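CG8862 (Drosophila melanogaster, PDB 3ISM) is endonuclease G, a mitochondrial, magnesium-dependent enzyme that probably cuts both DNA and RNA with little regard for sequence. Local coordinates at residues 111-114 with 115-119; 13-16 with 17-20; 214-217 with 218-221. All blocks are in the same frame, centred on the assembly; numbering follows the deposited sequence. Where two conformers were deposited one is given.

How the contacts relate
Along the chain contact 2 comes first, starting helix 16-22; contact 1 follows on helix 112-116, and contact 3 lies in the loop between strand 203-211 and helix 228-235. They share no helix or strand. Contacts 1 and 2 are close neighbours, with centres about 15 Å apart and nearest atoms about 5 Å apart, and Ser11 and Leu12, just ahead of contact 2, lie against the histidines of contact 1. Contact 3 is remote, its centre about 29 Å from that of contact 1; contacts 2 and 3, about 36 Å apart, lie on opposite sides of the chain's centre. Contact 1 comes closest to the magnesium ion, about 9 Å from the Thr118 side chain; contacts 2 and 3 are surface contacts.

Contact 1: residues 111-114 with 115-119; sequences HQKH and CDETF
Lys113, on helix 112-116, meets Glu117 four residues on, and the acid's carboxylate is on the better-packed side. Its OE2 lies 3.2 Å from Lys113 CG, against the aliphatic part of the lysine, while its stronger polar partner is Ser37. Glu117 OE1 takes a water at 2.7 Å that also donates to His114 O, and His114 NE2 reaches back to Ser11. Thr118 completes the buried side: with chi1 68° its OG1 sits between the backbone N and carbonyl carbon and donates to Cys115 O at 2.7 Å. That oxygen also receives Thr118 N, so two donors grip it.

The outer side is looser. Lys113 NZ stays 4.6 Å from Glu117 OE2, beyond a salt bridge, as suits a long, exposed amine. Gln112 NE2 gives a bond to Asp116 OD1 at 3.1 Å in the given one of two aspartate conformers, arriving 47° above the carboxylate plane; Gln112 OE1 accepts from Asp69 N. At the exposed start, His111 is the N-cap, its ND1 accepting from Lys113 N at 3.3 Å. Phe119 meets His101, the predicted proton acceptor, edge-to-face. His101 ends strand 98-101, and the connection from there to its antiparallel partner 124-127, which this short helix interrupts, probably belongs to the His-Me finger fold of this nuclease family.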
loop_
_atom_site.group_PDB
_atom_site.type_symbol
_atom_site.label_atom_id
_atom_site.label_comp_id
_atom_site.label_asym_id
_atom_site.label_seq_id
_atom_site.Cartn_x
_atom_site.Cartn_y
_atom_site.Cartn_z
ATOM N N HIS B 111 17.887 12.617 26.653
ATOM C CA HIS B 111 19.238 12.070 26.582
ATOM C C HIS B 111 19.717 12.025 25.138
ATOM O O HIS B 111 18.907 11.898 24.217
ATOM C CB HIS B 111 19.279 10.661 27.182
ATOM C CG HIS B 111 20.661 10.192 27.522
ATOM N ND1 HIS B 111 21.454 9.497 26.631
ATOM C CD2 HIS B 111 21.395 10.327 28.655
ATOM C CE1 HIS B 111 22.614 9.220 27.203
ATOM N NE2 HIS B 111 22.605 9.715 28.429
ATOM N N GLN B 112 21.032 12.131 24.954
ATOM C CA GLN B 112 21.674 12.052 23.642
ATOM C C GLN B 112 21.171 10.879 22.800
ATOM O O GLN B 112 20.780 11.064 21.649
ATOM C CB GLN B 112 23.200 11.960 23.800
ATOM C CG GLN B 112 23.963 11.960 22.482
ATOM C CD GLN B 112 23.757 13.241 21.710
ATOM O OE1 GLN B 112 23.859 14.326 22.267
ATOM N NE2 GLN B 112 23.454 13.125 20.430
ATOM N N LYS B 113 21.161 9.686 23.390
ATOM C CA LYS B 113 20.761 8.461 22.682
ATOM C C LYS B 113 19.296 8.457 22.220
ATOM O O LYS B 113 18.967 7.883 21.173
ATOM C CB LYS B 113 21.091 7.224 23.529
ATOM C CG LYS B 113 20.612 5.917 22.928
ATOM C CD LYS B 113 21.641 4.805 23.012
ATOM C CE LYS B 113 21.332 3.743 21.936
ATOM N NZ LYS B 113 22.232 2.542 22.045
ATOM N N HIS B 114 18.429 9.114 22.986
ATOM C CA HIS B 114 17.014 9.254 22.625
ATOM C C HIS B 114 16.887 9.979 21.291
ATOM O O HIS B 114 16.077 9.604 20.445
ATOM C CB HIS B 114 16.256 10.037 23.706
ATOM C CG HIS B 114 16.036 9.272 24.974
ATOM N ND1 HIS B 114 15.242 9.745 25.995
ATOM C CD2 HIS B 114 16.496 8.068 25.386
ATOM C CE1 HIS B 114 15.234 8.875 26.987
ATOM N NE2 HIS B 114 15.980 7.844 26.637
ATOM N N CYS B 115 17.701 11.023 21.142
ATOM C CA CYS B 115 17.783 11.847 19.945
ATOM C C CYS B 115 18.484 11.086 18.814
ATOM O O CYS B 115 17.994 11.065 17.678
ATOM C CB CYS B 115 18.542 13.142 20.274
ATOM S SG CYS B 115 18.558 14.367 18.941
ATOM N N ASP B 116 19.623 10.460 19.140
ATOM C CA ASP B 116 20.381 9.622 18.193
ATOM C C ASP B 116 19.484 8.625 17.480
ATOM O O ASP B 116 19.577 8.437 16.261
ATOM C CB ASP B 116 21.488 8.840 18.913
ATOM C CG ASP B 116 22.712 9.684 19.214
ATOM O OD1 ASP B 116 22.923 10.695 18.520
ATOM O OD2 ASP B 116 23.475 9.326 20.139
ATOM N N GLU B 117 18.622 7.971 18.251
ATOM C CA GLU B 117 17.737 6.946 17.712
ATOM C C GLU B 117 16.698 7.458 16.692
ATOM O O GLU B 117 16.144 6.665 15.926
ATOM C CB GLU B 117 17.048 6.184 18.853
ATOM C CG GLU B 117 17.957 5.247 19.675
ATOM C CD GLU B 117 17.332 4.885 21.027
ATOM O OE1 GLU B 117 16.125 5.156 21.217
ATOM O OE2 GLU B 117 18.039 4.352 21.912
ATOM N N THR B 118 16.417 8.761 16.669
ATOM C CA THR B 118 15.512 9.298 15.641
ATOM C C THR B 118 16.206 9.403 14.280
ATOM O O THR B 118 15.555 9.628 13.262
ATOM C CB THR B 118 14.927 10.683 16.021
ATOM O OG1 THR B 118 15.971 11.672 16.024
ATOM C CG2 THR B 118 14.279 10.632 17.404
ATOM N N PHE B 119 17.522 9.223 14.249
ATOM C CA PHE B 119 18.252 9.310 12.980
ATOM C C PHE B 119 18.418 7.992 12.197
ATOM O O PHE B 119 19.061 7.970 11.142
ATOM C CB PHE B 119 19.586 10.036 13.169
ATOM C CG PHE B 119 19.441 11.531 13.310
ATOM C CD1 PHE B 119 19.711 12.371 12.233
ATOM C CD2 PHE B 119 19.019 12.099 14.513
ATOM C CE1 PHE B 119 19.574 13.754 12.356
ATOM C CE2 PHE B 119 18.884 13.492 14.647
ATOM C CZ PHE B 119 19.163 14.319 13.565
HETATM O O HOH W 1 14.467 7.251 21.220
#

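Contact 2: residues 13-16 with 17-20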
loop_
_atom_site.group_PDB
_atom_site.type_symbol
_atom_site.label_atom_id
_atom_site.label_comp_id
_atom_site.label_asym_id
_atom_site.label_seq_id
_atom_site.Cartn_x
_atom_site.Cartn_y
_atom_site.Cartn_z
ATOM N N THR B 13 17.430 2.412 27.173
ATOM C CA THR B 13 17.015 1.399 26.202
ATOM C C THR B 13 15.487 1.387 26.165
ATOM O O THR B 13 14.842 2.107 26.936
ATOM C CB THR B 13 17.519 -0.041 26.566
ATOM O OG1 THR B 13 16.729 -0.590 27.632
ATOM C CG2 THR B 13 19.006 -0.059 26.955
ATOM N N ALA B 14 14.913 0.584 25.270
ATOM C CA ALA B 14 13.475 0.318 25.300
ATOM C C ALA B 14 13.116 -0.327 26.646
ATOM O O ALA B 14 13.728 -1.330 27.053
ATOM C CB ALA B 14 13.066 -0.585 24.140
ATOM N N THR B 15 12.149 0.273 27.337
ATOM C CA THR B 15 11.703 -0.236 28.633
ATOM C C THR B 15 10.218 -0.599 28.606
ATOM O O THR B 15 9.401 0.120 28.017
ATOM C CB THR B 15 12.020 0.737 29.797
ATOM O OG1 THR B 15 11.842 2.091 29.366
ATOM C CG2 THR B 15 13.460 0.553 30.271
ATOM N N PRO B 16 9.859 -1.757 29.220
ATOM C CA PRO B 16 8.447 -2.175 29.191
ATOM C C PRO B 16 7.494 -1.097 29.722
ATOM O O PRO B 16 6.447 -0.848 29.109
ATOM C CB PRO B 16 8.422 -3.410 30.103
ATOM C CG PRO B 16 9.832 -3.936 30.092
ATOM C CD PRO B 16 10.709 -2.725 29.951
ATOM N N SER B 17 7.876 -0.465 30.834
ATOM C CA SER B 17 7.075 0.596 31.447
ATOM C C SER B 17 6.885 1.793 30.509
ATOM O O SER B 17 5.807 2.383 30.467
ATOM C CB SER B 17 7.684 1.049 32.783
ATOM O OG SER B 17 8.886 1.784 32.601
ATOM N N ARG B 18 7.933 2.139 29.757
ATOM C CA ARG B 18 7.897 3.287 28.842
ATOM C C ARG B 18 7.089 3.020 27.571
ATOM O O ARG B 18 6.325 3.881 27.130
ATOM C CB ARG B 18 9.313 3.762 28.494
ATOM C CG ARG B 18 9.374 4.996 27.594
ATOM C CD ARG B 18 9.234 6.302 28.372
ATOM N NE ARG B 18 9.001 7.422 27.467
ATOM C CZ ARG B 18 7.893 8.162 27.440
ATOM N NH1 ARG B 18 6.900 7.931 28.300
ATOM N NH2 ARG B 18 7.788 9.153 26.556
ATOM N N ILE B 19 7.250 1.836 26.984
ATOM C CA ILE B 19 6.422 1.456 25.842
ATOM C C ILE B 19 4.937 1.540 26.219
ATOM O O ILE B 19 4.142 2.130 25.488
ATOM C CB ILE B 19 6.754 0.045 25.307
ATOM C CG1 ILE B 19 8.246 -0.098 25.039
ATOM C CG2 ILE B 19 5.987 -0.244 24.015
ATOM C CD1 ILE B 19 8.718 -1.564 24.996
ATOM N N GLY B 20 4.584 0.966 27.369
ATOM C CA GLY B 20 3.225 1.032 27.891
ATOM C C GLY B 20 2.761 2.441 28.218
ATOM O O GLY B 20 1.572 2.741 28.119
#
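Thr15 and Ile19 meet through the flat peptide group that joins Thr15 to Pro16: Ile19 N approaches its oxygen nearly along the C=O axis (C=O...N angle 172°), while the isoleucine chain lies beside the same oxygen. The other flat group, the guanidinium of Arg18, takes no part; it leads away to a salt bridge with Asp38 and hydrogen bonds to His56 and Gln21. This is the first turn of helix 16-22, with Thr15 at the N-cap. The threonine side chain makes no capping bond, and in the given one of its two conformers OG1 rests 3.2 Å from Arg18 CB. The backbone carbonyl of Thr15 instead starts the helical bonding, its O accepting from Ile19 N at 2.9 Å and weakly from Arg18 N. Proline suits the following position because a first-turn residue needs no N-H for a helical bond, and its fixed phi already fits a helix.

Ile19 has CG1 beside its own backbone N (chi1 -52°), which brings that carbon to 3.2 Å from Thr15 O and CD1 to 3.5 Å. With an alanine here, a gap would probably open beside the Thr15 carbonyl and the touch on Ser35 of strand 33-35 would be lost. Gly20 is exposed, with room for a beta carbon; its N donates to Pro16 O at 3.1 Å, tilted 25° from the carbonyl plane.

Contact 3: residues 214-217 with 218-221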
loop_
_atom_site.group_PDB
_atom_site.type_symbol
_atom_site.label_atom_id
_atom_site.label_comp_id
_atom_site.label_asym_id
_atom_site.label_seq_id
_atom_site.Cartn_x
_atom_site.Cartn_y
_atom_site.Cartn_z
ATOM N N VAL B 214 5.742 21.549 -1.766
ATOM C CA VAL B 214 6.027 22.920 -1.338
ATOM C C VAL B 214 4.739 23.620 -0.871
ATOM O O VAL B 214 3.772 23.769 -1.624
ATOM C CB VAL B 214 6.747 23.738 -2.427
ATOM C CG1 VAL B 214 6.787 25.237 -2.070
ATOM C CG2 VAL B 214 8.158 23.208 -2.646
ATOM N N ILE B 215 4.729 24.003 0.402
ATOM C CA ILE B 215 3.642 24.775 0.983
ATOM C C ILE B 215 4.154 26.177 1.276
ATOM O O ILE B 215 5.271 26.341 1.771
ATOM C CB ILE B 215 3.131 24.132 2.298
ATOM C CG1 ILE B 215 2.515 22.762 2.013
ATOM C CG2 ILE B 215 2.082 25.032 2.970
ATOM C CD1 ILE B 215 2.241 21.982 3.249
ATOM N N SER B 216 3.333 27.179 0.965
ATOM C CA SER B 216 3.644 28.564 1.296
ATOM C C SER B 216 3.970 28.769 2.788
ATOM O O SER B 216 3.325 28.180 3.661
ATOM C CB SER B 216 2.478 29.461 0.889
ATOM O OG SER B 216 2.875 30.815 0.914
ATOM N N ASN B 217 4.971 29.602 3.068
ATOM C CA ASN B 217 5.383 29.909 4.448
ATOM C C ASN B 217 4.352 30.733 5.239
ATOM O O ASN B 217 4.419 30.811 6.467
ATOM C CB ASN B 217 6.728 30.665 4.466
ATOM C CG ASN B 217 7.923 29.780 4.134
ATOM O OD1 ASN B 217 7.837 28.544 4.130
ATOM N ND2 ASN B 217 9.059 30.419 3.853
ATOM N N ASP B 218 3.413 31.366 4.545
ATOM C CA ASP B 218 2.387 32.133 5.249
ATOM C C ASP B 218 1.127 31.328 5.551
ATOM O O ASP B 218 0.205 31.849 6.173
ATOM C CB ASP B 218 2.067 33.452 4.529
ATOM C CG ASP B 218 1.586 33.253 3.103
ATOM O OD1 ASP B 218 1.592 32.111 2.614
ATOM O OD2 ASP B 218 1.193 34.258 2.460
ATOM N N THR B 219 1.101 30.065 5.120
ATOM C CA THR B 219 -0.050 29.198 5.336
ATOM C C THR B 219 -0.109 28.698 6.785
ATOM O O THR B 219 0.798 27.990 7.234
ATOM C CB THR B 219 -0.036 27.987 4.380
ATOM O OG1 THR B 219 -0.029 28.431 3.017
ATOM C CG2 THR B 219 -1.263 27.139 4.594
ATOM N N PRO B 220 -1.179 29.060 7.523
ATOM C CA PRO B 220 -1.261 28.604 8.902
ATOM C C PRO B 220 -1.583 27.110 8.935
ATOM O O PRO B 220 -2.289 26.612 8.050
ATOM C CB PRO B 220 -2.420 29.420 9.494
ATOM C CG PRO B 220 -2.867 30.359 8.422
ATOM C CD PRO B 220 -2.360 29.844 7.124
ATOM N N ILE B 221 -1.065 26.404 9.937
ATOM C CA ILE B 221 -1.257 24.954 10.018
ATOM C C ILE B 221 -2.719 24.586 10.261
ATOM O O ILE B 221 -3.135 23.476 9.952
ATOM C CB ILE B 221 -0.374 24.303 11.102
ATOM C CG1 ILE B 221 -0.757 24.851 12.481
ATOM C CG2 ILE B 221 1.114 24.496 10.767
ATOM C CD1 ILE B 221 -0.085 24.155 13.628
HETATM O O HOH W 2 3.237 27.112 6.486
#
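A type I beta turn runs from Ser216 to Thr219, with Asn217 and Asp218 at its two corners. The closing bond goes from Thr219 N to Ser216 O, 3.3 Å long. It is straight at the hydrogen (160°), yet the donor stands 64° above the carbonyl plane instead of meeting a lone pair. Thr219 OG1 adds a weak bond to the same oxygen. A water joins in as well, donating to Ser216 O at 3.0 Å and to Thr219 O at 2.7 Å, and so ties together the carbonyls of the first and last residues of the turn.

The side chains of Ser216 and Asp218 meet beside the turn. The serine OG, turned anti to its own nitrogen at -167°, donates to Asp218 OD1. The modelled separation of 2.5 Å is very short and its exact value doubtful. Small polar residues suit such a turn: a serine hydroxyl is short enough to meet the carboxylate two residues on, and asparagine and aspartate readily adopt the helical backbone angles of the corners. Both Ser216 and Asp218 are exposed and also touch a neighbouring molecule in the crystal.

The turn belongs to the loop that links strand 203-211 to helix 228-235. The buried Ile215, just before the turn, lies at some distance from the metal site, its side chain about 10 Å from that of the magnesium ligand Asn133. It makes backbone hydrogen bonds with Gly131 and packs on Ala136 of helix 136-146. Being branched, it can also spare a methyl for the turn: CG2 lies 3.9 Å from Thr219 CB, the two side chains crossing at about a right angle. Phe224 touches both Ile215 and Thr219, while Asn217 touches Asp135.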